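Local coordinates for putative extracellular solute-binding protein (Bordetella bronchiseptica, PDB 4P56) that binds mandelate and probably delivers it, or a related carboxylate, to a TRAP-type membrane transporter as the periplasmic solute-binding component, at residues Q165-V171 against G184-K190; V207-A211 against G232-D236. One frame throughout, in Å; residues are numbered along the deposited sequence.

In the fold
Both contacts converge on (R)-mandelate from strands that are neighbours in one mixed sheet: 168-171 in contact 1 and 206-210 in contact 2. Their centres lie about 13 Å apart, contact 1 about 18 Å and contact 2 about 9 Å from the centre of the chain. A probable hydrogen bond links them, Phe208 N to Arg170 O at 3.1 Å, while Ile169 CG2 packs on Phe208 CD1 at 3.5 Å. Each contact supplies one grip on the ligand, Arg170 on the carboxylate from contact 1 and Asp236 on the hydroxyl from contact 2; Tyr94 OH adds another bond. Phe209 joins the two, forming a cation-pi pair with Arg170; Arg170 NH2 packs 3.2 Å from Phe209 CE1.

Contact 1 (Q165-V171 against G184-K190); sequences QGLKIRV and GASPIAK. With RMN ((R)-mandelic acid), chain D.
Lys168 to Val171 pair in parallel with Ser186 to Ala189, two strands of a beta-alpha-beta unit joined by helix 174-182; strand 186-189 is an outermost strand of the mixed sheet. The backbone pairing starts just before the strands, where Gly166 N donates to Gly184 O. It continues through Ser186 N to Leu167 O (2.7 Å), Ile169 N to Ser186 O, Ile188 N to Ile169 O (2.8 Å) and Val171 N to Ile188 O, and finishes with Lys190 N to Val171 O. CA-H...O contacts accompany these bonds, among them Ala189 CA to Val171 O. Gly184, just past helix 174-182, has the positive phi of a Schellman motif, and from there the chain turns into the second strand.

Apolar contacts are made on both faces of the pair. On the face of Ile169 and Val171, Val171 CG2 lies beside Pro187 CB at 3.7 Å, both side chains leaving the sheet on the same side, and Ala185 CB meets Ile169 CG1 at 3.9 Å. This face turns to helix 174-182, where Ala180 touches both Val171 and Pro187. On the other face, Ile188 CD1 reaches Lys168 CB at 3.9 Å.

The side-chain hydrogen bond across the pair is made by Arg170, a residue of the ligand pocket. Its chain sets out with CG anti to the backbone N (chi1 -161°), then bends at chi2 and chi3 to bring the guanidinium past the end of the second strand. There Lys190 O takes a bond from NH1 close to the guanidinium plane, which should help fix the rotation of the group. The carboxylate of (R)-mandelate meets the same group edge-on, its C10 in the guanidinium plane, and both oxygens are held: NH1 donates to O12 at 2.8 Å, almost straight at 174°, and NH2 to O11 at 2.7 Å.

Contact 2 (V207-A211 against G232-D236); sequences VFFPA and GLYSD. With RMN ((R)-mandelic acid), chain D.
With chi1 of 74°, Tyr234 has CG between its backbone N and carbonyl carbon, which carries the ring across so that its hydroxyl lies against the peptide joining Phe208 and Phe209. Leu233 instead has CG anti to its backbone N (chi1 179°), and CD2 comes over one face of the Phe208 ring, 3.9 Å from the centroid, a CH-pi contact displaced toward CZ. The Phe208 and Tyr234 rings are tilted by only 21° from each other, yet are displaced so far that little of one lies over the other; Tyr234 CE1 packs on Phe208 CB at 3.6 Å. Tyr234 OH sits 3.1 Å from Phe208 O and 3.0 Å from Phe209 N, with angles too poor for a hydrogen bond to either. Both segments also line the pocket: Phe209 CE1 lies 3.6 Å from O11 of (R)-mandelate, and the ligand hydroxyl O8 donates to Asp236 OD2 at 2.8 Å. Ser91 OG also bonds to that carboxylate oxygen.

The contact is buried. Strand 206-210 runs between strands 168-171 and 149-153, and the loop ahead of strand 237-242 packs against it, with helix 174-182 touching Phe208, Leu233 and Tyr234.

Contact 1 (Q165-V171 against G184-K190)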
loop_
_atom_site.group_PDB
_atom_site.type_symbol
_atom_site.label_atom_id
_atom_site.label_comp_id
_atom_site.label_asym_id
_atom_site.label_seq_id
_atom_site.Cartn_x
_atom_site.Cartn_y
_atom_site.Cartn_z
ATOM N N GLN A 165 17.871 13.829 -9.172
ATOM C CA GLN A 165 17.998 15.151 -8.571
ATOM C C GLN A 165 17.039 16.130 -9.235
ATOM O O GLN A 165 17.075 16.323 -10.443
ATOM C CB GLN A 165 19.441 15.680 -8.626
ATOM C CG GLN A 165 19.665 16.882 -7.665
ATOM C CD GLN A 165 19.584 16.494 -6.172
ATOM O OE1 GLN A 165 20.265 15.562 -5.728
ATOM N NE2 GLN A 165 18.738 17.201 -5.404
ATOM N N GLY A 166 16.168 16.734 -8.436
ATOM C CA GLY A 166 15.262 17.744 -8.940
ATOM C C GLY A 166 13.963 17.247 -9.557
ATOM O O GLY A 166 13.078 18.066 -9.811
ATOM N N LEU A 167 13.813 15.945 -9.809
ATOM C CA LEU A 167 12.551 15.452 -10.357
ATOM C C LEU A 167 11.421 15.648 -9.364
ATOM O O LEU A 167 11.530 15.284 -8.181
ATOM C CB LEU A 167 12.610 13.976 -10.701
ATOM C CG LEU A 167 13.688 13.513 -11.665
ATOM C CD1 LEU A 167 13.537 12.009 -11.902
ATOM C CD2 LEU A 167 13.586 14.298 -12.970
ATOM N N LYS A 168 10.317 16.177 -9.870
ATOM C CA LYS A 168 9.109 16.325 -9.087
ATOM C C LYS A 168 8.316 15.041 -9.235
ATOM O O LYS A 168 7.788 14.715 -10.317
ATOM C CB LYS A 168 8.321 17.551 -9.546
ATOM C CG LYS A 168 9.089 18.838 -9.447
ATOM C CD LYS A 168 8.239 20.047 -9.837
ATOM C CE LYS A 168 9.052 21.351 -9.834
ATOM N NZ LYS A 168 10.138 21.292 -10.845
ATOM N N ILE A 169 8.271 14.282 -8.151
ATOM C CA ILE A 169 7.710 12.940 -8.180
ATOM C C ILE A 169 6.473 12.820 -7.309
ATOM O O ILE A 169 6.527 13.032 -6.088
ATOM C CB ILE A 169 8.729 11.909 -7.654
ATOM C CG1 ILE A 169 10.013 11.915 -8.501
ATOM C CG2 ILE A 169 8.117 10.517 -7.700
ATOM C CD1 ILE A 169 9.785 11.546 -9.984
ATOM N N ARG A 170 5.354 12.475 -7.935
ATOM C CA ARG A 170 4.144 12.200 -7.183
ATOM C C ARG A 170 4.368 10.960 -6.327
ATOM O O ARG A 170 4.618 9.870 -6.843
ATOM C CB ARG A 170 2.986 11.947 -8.160
ATOM C CG ARG A 170 1.583 12.094 -7.583
ATOM C CD ARG A 170 1.188 11.138 -6.442
ATOM N NE ARG A 170 1.642 9.765 -6.593
ATOM C CZ ARG A 170 1.225 8.732 -5.852
ATOM N NH1 ARG A 170 0.267 8.862 -4.937
ATOM N NH2 ARG A 170 1.758 7.537 -6.054
ATOM N N VAL A 171 4.266 11.120 -5.015
ATOM C CA VAL A 171 4.307 9.997 -4.105
ATOM C C VAL A 171 3.077 9.973 -3.201
ATOM O O VAL A 171 2.448 10.997 -2.975
ATOM C CB VAL A 171 5.577 10.069 -3.224
ATOM C CG1 VAL A 171 6.831 10.007 -4.095
ATOM C CG2 VAL A 171 5.582 11.358 -2.415
ATOM N N GLY A 184 17.124 12.563 -3.524
ATOM C CA GLY A 184 17.332 13.908 -4.031
ATOM C C GLY A 184 16.220 14.405 -4.934
ATOM O O GLY A 184 16.347 15.482 -5.543
ATOM N N ALA A 185 15.132 13.641 -5.045
ATOM C CA ALA A 185 13.974 14.112 -5.825
ATOM C C ALA A 185 13.108 15.047 -4.959
ATOM O O ALA A 185 13.367 15.213 -3.766
ATOM C CB ALA A 185 13.143 12.931 -6.351
ATOM N N SER A 186 12.086 15.663 -5.553
ATOM C CA SER A 186 11.191 16.566 -4.799
ATOM C C SER A 186 9.842 15.902 -4.718
ATOM O O SER A 186 9.082 15.901 -5.683
ATOM C CB SER A 186 11.057 17.929 -5.478
ATOM O OG SER A 186 12.329 18.440 -5.804
ATOM N N PRO A 187 9.556 15.283 -3.575
ATOM C CA PRO A 187 8.281 14.584 -3.531
ATOM C C PRO A 187 7.105 15.533 -3.571
ATOM O O PRO A 187 7.120 16.600 -2.956
ATOM C CB PRO A 187 8.325 13.813 -2.194
ATOM C CG PRO A 187 9.429 14.366 -1.414
ATOM C CD PRO A 187 10.356 15.119 -2.350
ATOM N N ILE A 188 6.106 15.131 -4.341
ATOM C CA ILE A 188 4.785 15.723 -4.313
ATOM C C ILE A 188 3.829 14.702 -3.703
ATOM O O ILE A 188 3.353 13.774 -4.390
ATOM C CB ILE A 188 4.303 16.100 -5.724
ATOM C CG1 ILE A 188 5.268 17.110 -6.363
ATOM C CG2 ILE A 188 2.892 16.666 -5.663
ATOM C CD1 ILE A 188 4.875 17.413 -7.822
ATOM N N ALA A 189 3.560 14.843 -2.399
ATOM C CA ALA A 189 2.691 13.887 -1.685
ATOM C C ALA A 189 1.236 14.210 -1.908
ATOM O O ALA A 189 0.712 15.167 -1.334
ATOM C CB ALA A 189 3.033 13.875 -0.165
ATOM N N LYS A 190 0.585 13.402 -2.746
ATOM C CA LYS A 190 -0.843 13.514 -3.017
ATOM C C LYS A 190 -1.406 12.101 -3.228
ATOM O O LYS A 190 -0.685 11.184 -3.637
ATOM C CB LYS A 190 -1.114 14.372 -4.258
ATOM C CG LYS A 190 -0.627 15.814 -4.166
ATOM C CD LYS A 190 -1.462 16.614 -3.183
ATOM C CE LYS A 190 -1.208 18.104 -3.292
ATOM N NZ LYS A 190 -1.682 18.785 -2.060
HETATM C C1 RMN D . -1.378 3.685 -3.821
HETATM C C2 RMN D . -2.756 3.686 -3.659
HETATM C C3 RMN D . -3.572 3.035 -4.565
HETATM C C4 RMN D . -3.026 2.406 -5.671
HETATM C C5 RMN D . -1.645 2.412 -5.846
HETATM C C6 RMN D . -0.835 3.048 -4.919
HETATM C C7 RMN D . -0.495 4.411 -2.842
HETATM C C10 RMN D . 0.002 5.670 -3.488
HETATM O O8 RMN D . 0.632 3.697 -2.504
HETATM O O11 RMN D . 1.083 5.700 -4.170
HETATM O O12 RMN D . -0.702 6.721 -3.401
#

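Contact 2 (V207-A211 against G232-D236)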
loop_
_atom_site.group_PDB
_atom_site.type_symbol
_atom_site.label_atom_id
_atom_site.label_comp_id
_atom_site.label_asym_id
_atom_site.label_seq_id
_atom_site.Cartn_x
_atom_site.Cartn_y
_atom_site.Cartn_z
ATOM N N VAL A 207 6.373 9.580 -11.098
ATOM C CA VAL A 207 5.507 9.006 -10.080
ATOM C C VAL A 207 6.114 7.731 -9.557
ATOM O O VAL A 207 6.733 6.975 -10.309
ATOM C CB VAL A 207 4.060 8.747 -10.599
ATOM C CG1 VAL A 207 4.048 7.846 -11.814
ATOM C CG2 VAL A 207 3.201 8.127 -9.507
ATOM N N PHE A 208 5.972 7.527 -8.257
ATOM C CA PHE A 208 6.361 6.264 -7.628
ATOM C C PHE A 208 5.046 5.489 -7.526
ATOM O O PHE A 208 4.113 5.924 -6.850
ATOM C CB PHE A 208 6.981 6.477 -6.216
ATOM C CG PHE A 208 8.441 6.894 -6.215
ATOM C CD1 PHE A 208 9.126 7.142 -7.378
ATOM C CD2 PHE A 208 9.136 7.052 -4.991
ATOM C CE1 PHE A 208 10.457 7.517 -7.348
ATOM C CE2 PHE A 208 10.445 7.415 -4.965
ATOM C CZ PHE A 208 11.115 7.653 -6.153
ATOM N N PHE A 209 4.955 4.381 -8.256
ATOM C CA PHE A 209 3.780 3.504 -8.232
ATOM C C PHE A 209 4.248 2.060 -8.423
ATOM O O PHE A 209 5.348 1.830 -8.947
ATOM C CB PHE A 209 2.883 3.824 -9.423
ATOM C CG PHE A 209 1.657 4.648 -9.103
ATOM C CD1 PHE A 209 1.097 4.672 -7.841
ATOM C CD2 PHE A 209 1.032 5.341 -10.112
ATOM C CE1 PHE A 209 -0.052 5.403 -7.590
ATOM C CE2 PHE A 209 -0.124 6.089 -9.861
ATOM C CZ PHE A 209 -0.657 6.107 -8.596
ATOM N N PRO A 210 3.413 1.083 -8.028
ATOM C CA PRO A 210 3.659 -0.290 -8.458
ATOM C C PRO A 210 3.240 -0.440 -9.921
ATOM O O PRO A 210 2.640 0.474 -10.484
ATOM C CB PRO A 210 2.751 -1.109 -7.553
ATOM C CG PRO A 210 1.558 -0.213 -7.364
ATOM C CD PRO A 210 2.118 1.205 -7.330
ATOM N N ALA A 211 3.600 -1.550 -10.543
ATOM C CA ALA A 211 3.371 -1.720 -11.966
ATOM C C ALA A 211 1.912 -1.503 -12.398
ATOM O O ALA A 211 1.658 -0.879 -13.399
ATOM C CB ALA A 211 3.826 -3.076 -12.384
ATOM N N GLY A 232 11.801 -4.119 -5.040
ATOM C CA GLY A 232 11.081 -2.863 -4.999
ATOM C C GLY A 232 11.892 -1.679 -4.495
ATOM O O GLY A 232 12.742 -1.798 -3.624
ATOM N N LEU A 233 11.597 -0.509 -5.040
ATOM C CA LEU A 233 12.214 0.711 -4.566
ATOM C C LEU A 233 11.645 1.101 -3.214
ATOM O O LEU A 233 12.329 1.731 -2.392
ATOM C CB LEU A 233 12.004 1.834 -5.579
ATOM C CG LEU A 233 12.574 3.208 -5.209
ATOM C CD1 LEU A 233 14.089 3.135 -4.975
ATOM C CD2 LEU A 233 12.257 4.246 -6.258
ATOM N N TYR A 234 10.394 0.719 -2.989
ATOM C CA TYR A 234 9.659 1.035 -1.756
ATOM C C TYR A 234 8.326 0.287 -1.937
ATOM O O TYR A 234 8.064 -0.334 -2.990
ATOM C CB TYR A 234 9.376 2.558 -1.639
ATOM C CG TYR A 234 8.289 2.897 -2.602
ATOM C CD1 TYR A 234 8.573 3.041 -3.937
ATOM C CD2 TYR A 234 6.952 2.953 -2.199
ATOM C CE1 TYR A 234 7.580 3.232 -4.862
ATOM C CE2 TYR A 234 5.952 3.174 -3.111
ATOM C CZ TYR A 234 6.273 3.300 -4.453
ATOM O OH TYR A 234 5.307 3.496 -5.421
ATOM N N SER A 235 7.493 0.295 -0.917
ATOM C CA SER A 235 6.130 -0.171 -1.089
ATOM C C SER A 235 5.241 0.661 -0.156
ATOM O O SER A 235 5.709 1.626 0.443
ATOM C CB SER A 235 6.044 -1.677 -0.806
ATOM O OG SER A 235 4.725 -2.129 -1.019
ATOM N N ASP A 236 3.977 0.289 -0.037
ATOM C CA ASP A 236 3.007 1.027 0.789
ATOM C C ASP A 236 2.062 -0.013 1.359
ATOM O O ASP A 236 1.861 -1.082 0.747
ATOM C CB ASP A 236 2.223 2.043 -0.045
ATOM C CG ASP A 236 1.196 2.822 0.779
ATOM O OD1 ASP A 236 1.412 3.069 2.005
ATOM O OD2 ASP A 236 0.143 3.177 0.190
HETATM C C1 RMN D . -1.378 3.685 -3.821
HETATM C C2 RMN D . -2.756 3.686 -3.659
HETATM C C3 RMN D . -3.572 3.035 -4.565
HETATM C C4 RMN D . -3.026 2.406 -5.671
HETATM C C5 RMN D . -1.645 2.412 -5.846
HETATM C C6 RMN D . -0.835 3.048 -4.919
HETATM C C7 RMN D . -0.495 4.411 -2.842
HETATM C C10 RMN D . 0.002 5.670 -3.488
HETATM O O8 RMN D . 0.632 3.697 -2.504
HETATM O O11 RMN D . 1.083 5.700 -4.170
HETATM O O12 RMN D . -0.702 6.721 -3.401
#